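Local coordinates for protein glucose-resistance amylase regulator (Weissella paramesenteroides ATCC 33313, PDB 4RK6) that probably acts as a LacI-family DNA-binding transcriptional repressor and binds alpha-D-glucopyranose in its sugar-binding region, which resembles periplasmic binding proteins, at residues I221-G226 / L237-Q242; N168-Y172 / T196-Q202; G201-I205 / A233-L237; H126-V132 / F190-T196. All coordinates share one frame; numbering follows the deposited sequence. Where two conformers were deposited one is given.

Contact 1 of 4, residues I221-G226 / L237-Q242; sequences IVTIDG and LTTVKQ. With GLC (alpha-D-glucopyranose), chain C.
Gln242 and Asp225 extend next to each other in a common direction at the sugar-facing end of two parallel strands. From CB, 4.2 Å from Asp225 O, the glutamine turns CG away from its carbonyl carbon (chi1 -57°) and runs on extended. Its CD comes near Asp225 OD1, the amide and carboxylate planes 41° apart. NE2 forks: one N-H meets Asp225 OD1 at 3.0 Å, the other runs almost straight (175°) to glucose O3, also at 3.0 Å, while OE1 bonds to Ser108. An amide suits this place because its nitrogen serves two acceptors at once. Asp225, with two acceptor oxygens, accepts from glucose O4 on OD1 (2.5 Å) and from glucose O6 on OD2 (2.6 Å). Behind the site the backbones are laced by bonds such as Val240 N to Thr223 O at 2.8 Å and Asp225 N to Val240 O. Glycine suits position 226: its phi is positive, and any CB would clash with Lys241 CA. Val222, Ile224 and Val240 face helix 110-123, whereas Ile221 and Leu237 rest on helix 198-210; strand 220-223 runs between strands 192-195 and 238-241, and short helix 229-232 completes the beta-alpha-beta unit.

Contact 2 of 4, residues N168-Y172 / T196-Q202; sequences NDHSY and TADMVGQ. With GLC (alpha-D-glucopyranose), chain C.
His170 reaches across to Thr196 with one edge of its ring and meets glucose with a face. The polar link is the hydrogen bond of 2.7 Å between His170 ND1 and Thr196 OG1. Threonine's OG1, between its backbone N and carbonyl carbon (chi1 64°), is thereby brought to the imidazole edge and also bonds Asp134 N, a second grip that should limit rotation of the hydroxyl. Within the loop, Asp169 OD1 accepts from Ser171 N at 3.0 Å, an Asx turn, and from Ser171 OG at 2.7 Å, both on the same face of the carboxylate; OD1 is also hydrogen-bonded to Thr174 OG1. Ser171 in turn caps helix 172-182 through Thr174 N, a role suited to a short hydroxyl side chain.

Packing and weak CA-H...O contacts run alongside. Ala197 CB packs against both His170 CB, at 3.6 Å, and glucose C6; a methyl fits this corner. Val200 CG2 lies 3.5 Å from His170 O. Farther along, Tyr172 CA makes a CH...O contact of 3.5 Å with Met199 O, while Tyr172 CE1 meets Gln202 CG. Met199 is a selenomethionine; it, Tyr172 and Gln202 also pack against the second subunit.

Glucose C6 rides 3.7 Å above the imidazole plane of His170, over its centre. Loops that follow strands 163-166 and 192-195 and lead into helices thus build one wall of the pocket, as is characteristic of sugar sites at the C-terminal ends of parallel strands in the periplasmic-binding-protein-like fold.

Contact 3 of 4, residues G201-I205 / A233-L237; sequences GQGLI and ARPKL
With CG1 turned away from its own carbonyl carbon (chi1 -75°) and the chain continuing extended (chi2 174°), Ile205 drives CD1 from helix 198-210 into the curve of segment 233-237, where Leu237 comes tip to tip with it. There Ile205 CD1 meets Leu237 CD2 at 3.8 Å, Ala233 CB at 3.9 Å and Pro235 CD at 4.0 Å. The other branch, Ile205 CG2, lies 3.6 Å from Arg234 O. Beta-branched isoleucine suits this place: the longer arm packs among Ala233, Pro235 and Leu237 while CG2 lies along the backbone.

One turn back, Gln202 bends at chi2 (71°), which brings its amide over Ala233. Gln202 OE1 rests 3.7 Å from Ala233 CB and is hydrogen-bonded by Gln229, while NE2 donates to a water at 2.9 Å that also accepts from Arg234 N, bridging helix and loop. Gly201 lets Leu237 CD1 approach the helix backbone itself.

Arg234 points the other way. Its NH1 donates to Ala233 O at 2.9 Å and also to Glu231 O, tying down carbonyls at the end of helix 229-232, and its NE forms a salt bridge with Asp210 of the second subunit. The peptide bond before Pro235 is cis.

This packing of helix 198-210 on the loop leading into strand 238-241, apolar within and charged toward the partner subunit, belongs to the alpha/beta layering of the periplasmic-binding-protein-like fold and is consistent with the dimers of the LacI family.

Contact 4 of 4, residues H126-V132 / F190-T196; sequences HKNIALV and FTAAIAT
The Phe190 ring lies flat over Ala130: the methyl CB sits 3.5 Å from the ring centroid, only 5° off the normal, a CH-pi contact in which the smallness of alanine lets the aromatic face settle close to the strand. Chi1 of 45° tucks Phe190 CG between its backbone N and carbonyl carbon, folding the ring back over the sheet. His126 is used at both edge and face. Its ND1 hydrogen-bonds Thr191 OG1 at 2.7 Å, in the ring plane, and NE2 bonds Leu281 O, while Ala192 CB stands over one face, 4.0 Å from the centroid. Thr191 OG1 and Lys127 N share a water. Leu131 and Thr196 run nearly perpendicular to each other, CD1 to CG2 at 3.9 Å, and Ile129 CG2 touches Ile194 CD1 at 4.1 Å. Beneath these contacts runs a parallel ladder, including Ala130 N to Ala192 O at 2.9 Å and Ile194 N to Ala130 O at 2.7 Å. Ile129, Leu131 and Ile194 form the face covered by helices 110-123 and 144-155. Ala193 and Ala195 face the other way, toward helix 198-210, and the pair is flanked in the sheet by strands 163-166 and 220-223.

Contacts 1 and 4 are the buried sheet core: parallel strand pairs in one sheet, joined where strands 220-223 and 192-195 are neighbours, with Val222 O bonded to Ala195 N. Contacts 2 and 3 share helix 198-210, which packs on that sheet, and both reach the second subunit. Contact 3 is buried and apolar within, with Arg234 at the side facing the second subunit, while contact 2 is only partly buried and mixes polar and packing chemistry. Glucose ties contacts 1 and 2: the first offers direct hydrogen bonds, the second a ring face and aliphatic contacts. Asp198, bonded to Thr223 and Gly226, couples them. Leu237 serves contacts 1 and 3, Thr196 contacts 2 and 4.

Contact 1 of 4, residues I221-G226 / L237-Q242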
# COMPACT_ATOMS: atom_id res chain seq x y z
N ILE A 221 11.78 16.35 -10.77
CA ILE A 221 10.67 16.03 -9.89
C ILE A 221 11.16 15.92 -8.46
O ILE A 221 12.21 15.30 -8.22
CB ILE A 221 9.96 14.70 -10.28
CG1 ILE A 221 9.43 14.72 -11.71
CG2 ILE A 221 8.81 14.38 -9.33
CD1 ILE A 221 9.02 13.33 -12.17
N VAL A 222 10.40 16.50 -7.54
CA VAL A 222 10.55 16.23 -6.11
C VAL A 222 9.19 15.82 -5.57
O VAL A 222 8.18 16.47 -5.86
CB VAL A 222 11.09 17.43 -5.31
CG1 VAL A 222 11.18 17.08 -3.83
CG2 VAL A 222 12.45 17.88 -5.82
N THR A 223 9.13 14.74 -4.81
CA THR A 223 7.86 14.30 -4.20
C THR A 223 7.81 14.57 -2.70
O THR A 223 8.84 14.78 -2.07
CB THR A 223 7.55 12.80 -4.39
OG1 THR A 223 8.33 12.02 -3.48
CG2 THR A 223 7.81 12.35 -5.79
N ILE A 224 6.60 14.54 -2.17
CA ILE A 224 6.37 14.61 -0.73
C ILE A 224 5.87 13.27 -0.24
O ILE A 224 4.89 12.75 -0.76
CB ILE A 224 5.36 15.69 -0.37
CG1 ILE A 224 5.96 17.05 -0.69
CG2 ILE A 224 4.98 15.57 1.11
CD1 ILE A 224 4.97 18.19 -0.69
N ASP A 225 6.59 12.72 0.76
CA ASP A 225 6.23 11.58 1.60
C ASP A 225 7.46 10.68 1.80
O ASP A 225 7.79 10.32 2.92
CB ASP A 225 5.06 10.71 1.11
CG ASP A 225 3.71 11.34 1.34
OD1 ASP A 225 3.64 12.40 2.02
OD2 ASP A 225 2.71 10.81 0.80
N GLY A 226 8.09 10.29 0.71
CA GLY A 226 9.32 9.51 0.77
C GLY A 226 9.14 8.05 1.11
O GLY A 226 10.04 7.45 1.70
N LEU A 237 13.42 8.75 -6.90
CA LEU A 237 12.84 10.08 -6.69
C LEU A 237 13.42 10.80 -5.49
O LEU A 237 13.44 10.28 -4.37
CB LEU A 237 11.32 9.99 -6.55
CG LEU A 237 10.58 9.73 -7.85
CD1 LEU A 237 9.23 9.07 -7.58
CD2 LEU A 237 10.42 11.03 -8.65
N THR A 238 13.88 12.01 -5.77
CA THR A 238 14.20 13.00 -4.73
C THR A 238 12.89 13.31 -4.02
O THR A 238 11.82 13.43 -4.66
CB THR A 238 14.83 14.22 -5.38
OG1 THR A 238 16.09 13.82 -5.95
CG2 THR A 238 15.07 15.34 -4.38
N THR A 239 12.94 13.36 -2.69
CA THR A 239 11.72 13.38 -1.91
C THR A 239 11.91 14.07 -0.55
O THR A 239 13.01 14.03 0.03
CB THR A 239 11.20 11.93 -1.73
OG1 THR A 239 9.88 11.95 -1.19
CG2 THR A 239 12.12 11.09 -0.81
N VAL A 240 10.85 14.71 -0.06
CA VAL A 240 10.78 15.07 1.37
C VAL A 240 10.19 13.90 2.11
O VAL A 240 9.00 13.55 1.98
CB VAL A 240 9.97 16.36 1.65
CG1 VAL A 240 9.74 16.55 3.16
CG2 VAL A 240 10.70 17.55 1.08
N LYS A 241 11.03 13.26 2.91
CA LYS A 241 10.60 12.11 3.68
C LYS A 241 9.96 12.54 4.99
O LYS A 241 10.60 13.19 5.81
CB LYS A 241 11.77 11.20 3.99
CG LYS A 241 11.31 9.85 4.54
CD LYS A 241 12.48 8.91 4.71
CE LYS A 241 12.08 7.45 4.58
NZ LYS A 241 11.17 7.05 5.66
N GLN A 242 8.71 12.16 5.18
CA GLN A 242 8.04 12.34 6.48
C GLN A 242 8.33 11.16 7.38
O GLN A 242 8.45 10.01 6.92
CB GLN A 242 6.53 12.45 6.30
CG GLN A 242 6.10 13.57 5.36
CD GLN A 242 4.66 13.98 5.61
OE1 GLN A 242 4.29 14.34 6.72
NE2 GLN A 242 3.82 13.87 4.59
C1 GLC C . -2.30 13.13 3.36
C2 GLC C . -1.32 13.59 4.44
C3 GLC C . -0.08 14.25 3.88
C4 GLC C . 0.48 13.39 2.74
C5 GLC C . -0.59 13.29 1.65
C6 GLC C . -0.13 12.43 0.48
O1 GLC C . -3.04 14.24 2.99
O2 GLC C . -1.94 14.54 5.31
O3 GLC C . 0.84 14.31 4.96
O4 GLC C . 1.67 13.95 2.27
O5 GLC C . -1.73 12.65 2.15
O6 GLC C . 0.14 11.13 0.88
O HOH W 1 8.23 8.19 4.80

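Contact 2 of 4, residues N168-Y172 / T196-Q202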
# COMPACT_ATOMS: atom_id res chain seq x y z
N ASN A 168 -6.44 17.28 -8.79
CA ASN A 168 -7.43 17.19 -7.70
C ASN A 168 -7.17 16.11 -6.67
O ASN A 168 -7.95 15.97 -5.73
CB ASN A 168 -8.80 16.91 -8.31
CG ASN A 168 -9.25 18.02 -9.21
OD1 ASN A 168 -9.14 19.18 -8.84
ND2 ASN A 168 -9.74 17.69 -10.40
N ASP A 169 -6.11 15.32 -6.84
CA ASP A 169 -5.86 14.25 -5.88
C ASP A 169 -4.43 13.74 -5.98
O ASP A 169 -3.67 14.20 -6.84
CB ASP A 169 -6.89 13.11 -6.05
CG ASP A 169 -6.75 12.34 -7.35
OD1 ASP A 169 -5.63 12.15 -7.87
OD2 ASP A 169 -7.80 11.87 -7.84
N HIS A 170 -4.07 12.80 -5.11
CA HIS A 170 -2.68 12.35 -4.97
C HIS A 170 -2.39 11.08 -5.77
O HIS A 170 -1.46 10.34 -5.43
CB HIS A 170 -2.39 12.01 -3.50
CG HIS A 170 -2.50 13.16 -2.56
ND1 HIS A 170 -1.65 14.24 -2.60
CD2 HIS A 170 -3.33 13.36 -1.50
CE1 HIS A 170 -1.97 15.08 -1.64
NE2 HIS A 170 -2.99 14.57 -0.96
N SER A 171 -3.17 10.82 -6.82
CA SER A 171 -3.07 9.56 -7.56
C SER A 171 -1.98 9.55 -8.64
O SER A 171 -1.56 10.57 -9.15
CB SER A 171 -4.42 9.21 -8.21
OG SER A 171 -4.72 10.06 -9.31
N TYR A 172 -1.57 8.33 -8.99
CA TYR A 172 -0.74 8.09 -10.15
C TYR A 172 -1.33 8.75 -11.41
O TYR A 172 -0.62 9.37 -12.18
CB TYR A 172 -0.62 6.59 -10.35
CG TYR A 172 0.05 6.17 -11.64
CD1 TYR A 172 1.43 6.03 -11.70
CD2 TYR A 172 -0.70 5.86 -12.77
CE1 TYR A 172 2.05 5.61 -12.87
CE2 TYR A 172 -0.08 5.47 -13.96
CZ TYR A 172 1.29 5.34 -14.00
OH TYR A 172 1.91 4.94 -15.16
N THR A 196 2.63 16.12 -4.98
CA THR A 196 2.10 16.16 -3.61
C THR A 196 2.08 14.79 -2.92
O THR A 196 1.82 14.71 -1.72
CB THR A 196 0.66 16.74 -3.53
OG1 THR A 196 -0.26 15.89 -4.24
CG2 THR A 196 0.63 18.12 -4.07
N ALA A 197 2.34 13.73 -3.68
CA ALA A 197 2.52 12.39 -3.11
C ALA A 197 3.43 11.60 -4.01
O ALA A 197 3.60 11.93 -5.19
CB ALA A 197 1.20 11.69 -2.93
N ASP A 198 4.08 10.58 -3.45
CA ASP A 198 5.04 9.79 -4.23
C ASP A 198 4.46 9.22 -5.56
O ASP A 198 5.14 9.26 -6.59
CB ASP A 198 5.59 8.62 -3.42
CG ASP A 198 6.27 9.08 -2.13
OD1 ASP A 198 6.87 10.18 -2.08
OD2 ASP A 198 6.19 8.29 -1.17
N MSE A 199 3.23 8.73 -5.52
CA MSE A 199 2.61 8.09 -6.70
C MSE A 199 2.41 9.12 -7.80
O MSE A 199 2.49 8.79 -8.96
CB MSE A 199 1.29 7.39 -6.35
CG MSE A 199 1.54 5.98 -5.87
SE MSE A 199 2.09 4.93 -7.44
CE MSE A 199 1.82 3.25 -6.46
N VAL A 200 2.18 10.38 -7.44
CA VAL A 200 2.08 11.44 -8.44
C VAL A 200 3.40 11.51 -9.20
O VAL A 200 3.42 11.62 -10.43
CB VAL A 200 1.74 12.80 -7.81
CG1 VAL A 200 1.75 13.92 -8.85
CG2 VAL A 200 0.41 12.74 -7.08
N GLY A 201 4.51 11.45 -8.48
CA GLY A 201 5.84 11.45 -9.07
C GLY A 201 6.07 10.26 -10.00
O GLY A 201 6.64 10.39 -11.07
N GLN A 202 5.59 9.09 -9.58
CA GLN A 202 5.70 7.92 -10.43
C GLN A 202 4.90 8.10 -11.75
O GLN A 202 5.32 7.65 -12.83
CB GLN A 202 5.24 6.69 -9.67
CG GLN A 202 5.29 5.41 -10.45
CD GLN A 202 6.70 4.95 -10.70
OE1 GLN A 202 7.32 4.32 -9.82
NE2 GLN A 202 7.22 5.25 -11.89
C1 GLC C . -2.30 13.13 3.36
C2 GLC C . -1.32 13.59 4.44
C3 GLC C . -0.08 14.25 3.88
C4 GLC C . 0.48 13.39 2.74
C5 GLC C . -0.59 13.29 1.65
C6 GLC C . -0.13 12.43 0.48
O1 GLC C . -3.04 14.24 2.99
O2 GLC C . -1.94 14.54 5.31
O3 GLC C . 0.84 14.31 4.96
O4 GLC C . 1.67 13.95 2.27
O5 GLC C . -1.73 12.65 2.15
O6 GLC C . 0.14 11.13 0.88

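Contact 3 of 4, residues G201-I205 / A233-L237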
# COMPACT_ATOMS: atom_id res chain seq x y z
N GLY A 201 4.51 11.45 -8.48
CA GLY A 201 5.84 11.45 -9.07
C GLY A 201 6.07 10.26 -10.00
O GLY A 201 6.64 10.39 -11.07
N GLN A 202 5.59 9.09 -9.58
CA GLN A 202 5.70 7.92 -10.43
C GLN A 202 4.90 8.10 -11.75
O GLN A 202 5.32 7.65 -12.83
CB GLN A 202 5.24 6.69 -9.67
CG GLN A 202 5.29 5.41 -10.45
CD GLN A 202 6.70 4.95 -10.70
OE1 GLN A 202 7.32 4.32 -9.82
NE2 GLN A 202 7.22 5.25 -11.89
N GLY A 203 3.74 8.73 -11.64
CA GLY A 203 2.89 9.01 -12.81
C GLY A 203 3.59 9.93 -13.78
O GLY A 203 3.56 9.71 -14.98
N LEU A 204 4.22 10.96 -13.25
CA LEU A 204 5.00 11.89 -14.05
C LEU A 204 6.17 11.19 -14.77
O LEU A 204 6.40 11.40 -15.98
CB LEU A 204 5.58 12.97 -13.16
CG LEU A 204 4.56 14.03 -12.69
CD1 LEU A 204 5.14 14.78 -11.51
CD2 LEU A 204 4.26 14.99 -13.82
N ILE A 205 6.91 10.34 -14.05
CA ILE A 205 8.01 9.61 -14.66
C ILE A 205 7.51 8.77 -15.84
O ILE A 205 8.10 8.80 -16.94
CB ILE A 205 8.70 8.69 -13.63
CG1 ILE A 205 9.57 9.52 -12.69
CG2 ILE A 205 9.52 7.61 -14.34
CD1 ILE A 205 10.17 8.69 -11.58
N ALA A 233 11.06 3.58 -8.06
CA ALA A 233 11.00 4.38 -9.29
C ALA A 233 12.36 4.41 -9.95
O ALA A 233 13.41 4.28 -9.27
CB ALA A 233 10.58 5.81 -8.97
N ARG A 234 12.36 4.59 -11.26
CA ARG A 234 13.59 4.78 -12.02
C ARG A 234 13.37 5.91 -12.99
O ARG A 234 12.58 5.77 -13.93
CB ARG A 234 14.01 3.49 -12.75
CG ARG A 234 14.47 2.37 -11.82
CD ARG A 234 15.85 2.64 -11.22
NE ARG A 234 16.34 1.56 -10.36
CZ ARG A 234 15.97 1.33 -9.10
NH1 ARG A 234 15.04 2.06 -8.49
NH2 ARG A 234 16.53 0.32 -8.43
N PRO A 235 14.02 7.05 -12.78
CA PRO A 235 15.03 7.28 -11.73
C PRO A 235 14.46 7.32 -10.33
O PRO A 235 13.28 7.69 -10.13
CB PRO A 235 15.54 8.69 -12.08
CG PRO A 235 14.35 9.37 -12.67
CD PRO A 235 13.70 8.29 -13.51
N LYS A 236 15.28 6.98 -9.33
CA LYS A 236 14.85 7.11 -7.94
C LYS A 236 14.48 8.56 -7.67
O LYS A 236 15.15 9.49 -8.14
CB LYS A 236 15.96 6.65 -6.98
CG LYS A 236 16.24 5.15 -7.00
CD LYS A 236 17.47 4.80 -6.18
CE LYS A 236 17.66 3.30 -6.00
NZ LYS A 236 16.84 2.70 -4.90
N LEU A 237 13.42 8.75 -6.90
CA LEU A 237 12.84 10.08 -6.69
C LEU A 237 13.42 10.80 -5.49
O LEU A 237 13.44 10.28 -4.37
CB LEU A 237 11.32 9.99 -6.55
CG LEU A 237 10.58 9.73 -7.85
CD1 LEU A 237 9.23 9.07 -7.58
CD2 LEU A 237 10.42 11.03 -8.65
O HOH W 2 9.80 4.07 -12.68

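Contact 4 of 4, residues H126-V132 / F190-T196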
# COMPACT_ATOMS: atom_id res chain seq x y z
N HIS A 126 16.02 26.22 -11.20
CA HIS A 126 14.65 26.20 -11.69
C HIS A 126 13.93 27.48 -11.28
O HIS A 126 14.15 28.00 -10.19
CB HIS A 126 13.90 24.98 -11.17
CG HIS A 126 14.51 23.70 -11.63
ND1 HIS A 126 14.11 23.06 -12.78
CD2 HIS A 126 15.54 22.97 -11.13
CE1 HIS A 126 14.87 22.00 -12.99
NE2 HIS A 126 15.73 21.90 -11.98
N LYS A 127 13.10 27.97 -12.20
CA LYS A 127 12.26 29.16 -11.98
C LYS A 127 10.79 28.89 -12.28
O LYS A 127 9.90 29.31 -11.54
CB LYS A 127 12.75 30.31 -12.86
CG LYS A 127 13.84 31.17 -12.21
CD LYS A 127 14.40 32.26 -13.11
CE LYS A 127 13.40 33.38 -13.39
NZ LYS A 127 12.67 33.20 -14.67
N ASN A 128 10.54 28.18 -13.38
CA ASN A 128 9.19 27.80 -13.73
C ASN A 128 8.86 26.43 -13.16
O ASN A 128 9.44 25.44 -13.59
CB ASN A 128 9.04 27.82 -15.24
CG ASN A 128 9.19 29.23 -15.78
OD1 ASN A 128 8.58 30.16 -15.25
ND2 ASN A 128 9.99 29.39 -16.80
N ILE A 129 7.96 26.40 -12.18
CA ILE A 129 7.75 25.20 -11.34
C ILE A 129 6.27 24.90 -11.19
O ILE A 129 5.47 25.80 -10.97
CB ILE A 129 8.40 25.34 -9.95
CG1 ILE A 129 9.89 25.67 -10.09
CG2 ILE A 129 8.25 24.06 -9.13
CD1 ILE A 129 10.64 25.88 -8.80
N ALA A 130 5.91 23.63 -11.34
CA ALA A 130 4.53 23.19 -11.16
C ALA A 130 4.34 22.44 -9.83
O ALA A 130 5.24 21.73 -9.39
CB ALA A 130 4.10 22.32 -12.31
N LEU A 131 3.17 22.63 -9.22
CA LEU A 131 2.69 21.77 -8.15
C LEU A 131 1.66 20.84 -8.77
O LEU A 131 0.67 21.29 -9.36
CB LEU A 131 2.07 22.60 -7.01
CG LEU A 131 1.58 21.79 -5.80
CD1 LEU A 131 2.75 21.25 -5.00
CD2 LEU A 131 0.72 22.65 -4.88
N VAL A 132 1.90 19.54 -8.65
CA VAL A 132 1.06 18.51 -9.27
C VAL A 132 0.56 17.55 -8.21
O VAL A 132 1.34 17.04 -7.43
CB VAL A 132 1.80 17.72 -10.38
CG1 VAL A 132 0.87 16.70 -11.02
CG2 VAL A 132 2.34 18.67 -11.44
N PHE A 190 7.02 24.46 -17.56
CA PHE A 190 7.81 24.36 -16.35
C PHE A 190 8.91 23.32 -16.49
O PHE A 190 8.78 22.35 -17.25
CB PHE A 190 6.92 24.02 -15.15
CG PHE A 190 5.92 22.92 -15.42
CD1 PHE A 190 6.26 21.59 -15.21
CD2 PHE A 190 4.64 23.22 -15.86
CE1 PHE A 190 5.34 20.59 -15.46
CE2 PHE A 190 3.71 22.22 -16.10
CZ PHE A 190 4.06 20.90 -15.91
N THR A 191 9.99 23.52 -15.75
CA THR A 191 11.16 22.63 -15.80
C THR A 191 11.21 21.63 -14.65
O THR A 191 12.01 20.68 -14.69
CB THR A 191 12.47 23.43 -15.83
OG1 THR A 191 12.60 24.22 -14.63
CG2 THR A 191 12.51 24.32 -17.07
N ALA A 192 10.40 21.89 -13.62
CA ALA A 192 10.33 21.05 -12.42
C ALA A 192 8.91 20.97 -11.94
O ALA A 192 8.11 21.89 -12.10
CB ALA A 192 11.22 21.60 -11.32
N ALA A 193 8.59 19.82 -11.35
CA ALA A 193 7.29 19.59 -10.77
C ALA A 193 7.46 19.08 -9.34
O ALA A 193 8.30 18.23 -9.07
CB ALA A 193 6.52 18.57 -11.59
N ILE A 194 6.70 19.66 -8.43
CA ILE A 194 6.63 19.21 -7.05
C ILE A 194 5.39 18.35 -6.97
O ILE A 194 4.27 18.82 -7.19
CB ILE A 194 6.54 20.38 -6.07
CG1 ILE A 194 7.78 21.26 -6.19
CG2 ILE A 194 6.39 19.85 -4.66
CD1 ILE A 194 7.76 22.54 -5.40
N ALA A 195 5.57 17.07 -6.67
CA ALA A 195 4.47 16.13 -6.62
C ALA A 195 3.95 16.00 -5.20
O ALA A 195 4.73 15.74 -4.28
CB ALA A 195 4.97 14.78 -7.13
N THR A 196 2.63 16.12 -4.98
CA THR A 196 2.10 16.16 -3.61
C THR A 196 2.08 14.79 -2.92
O THR A 196 1.82 14.71 -1.72
CB THR A 196 0.66 16.74 -3.53
OG1 THR A 196 -0.26 15.89 -4.24
CG2 THR A 196 0.63 18.12 -4.07
O HOH W 3 12.69 26.92 -14.85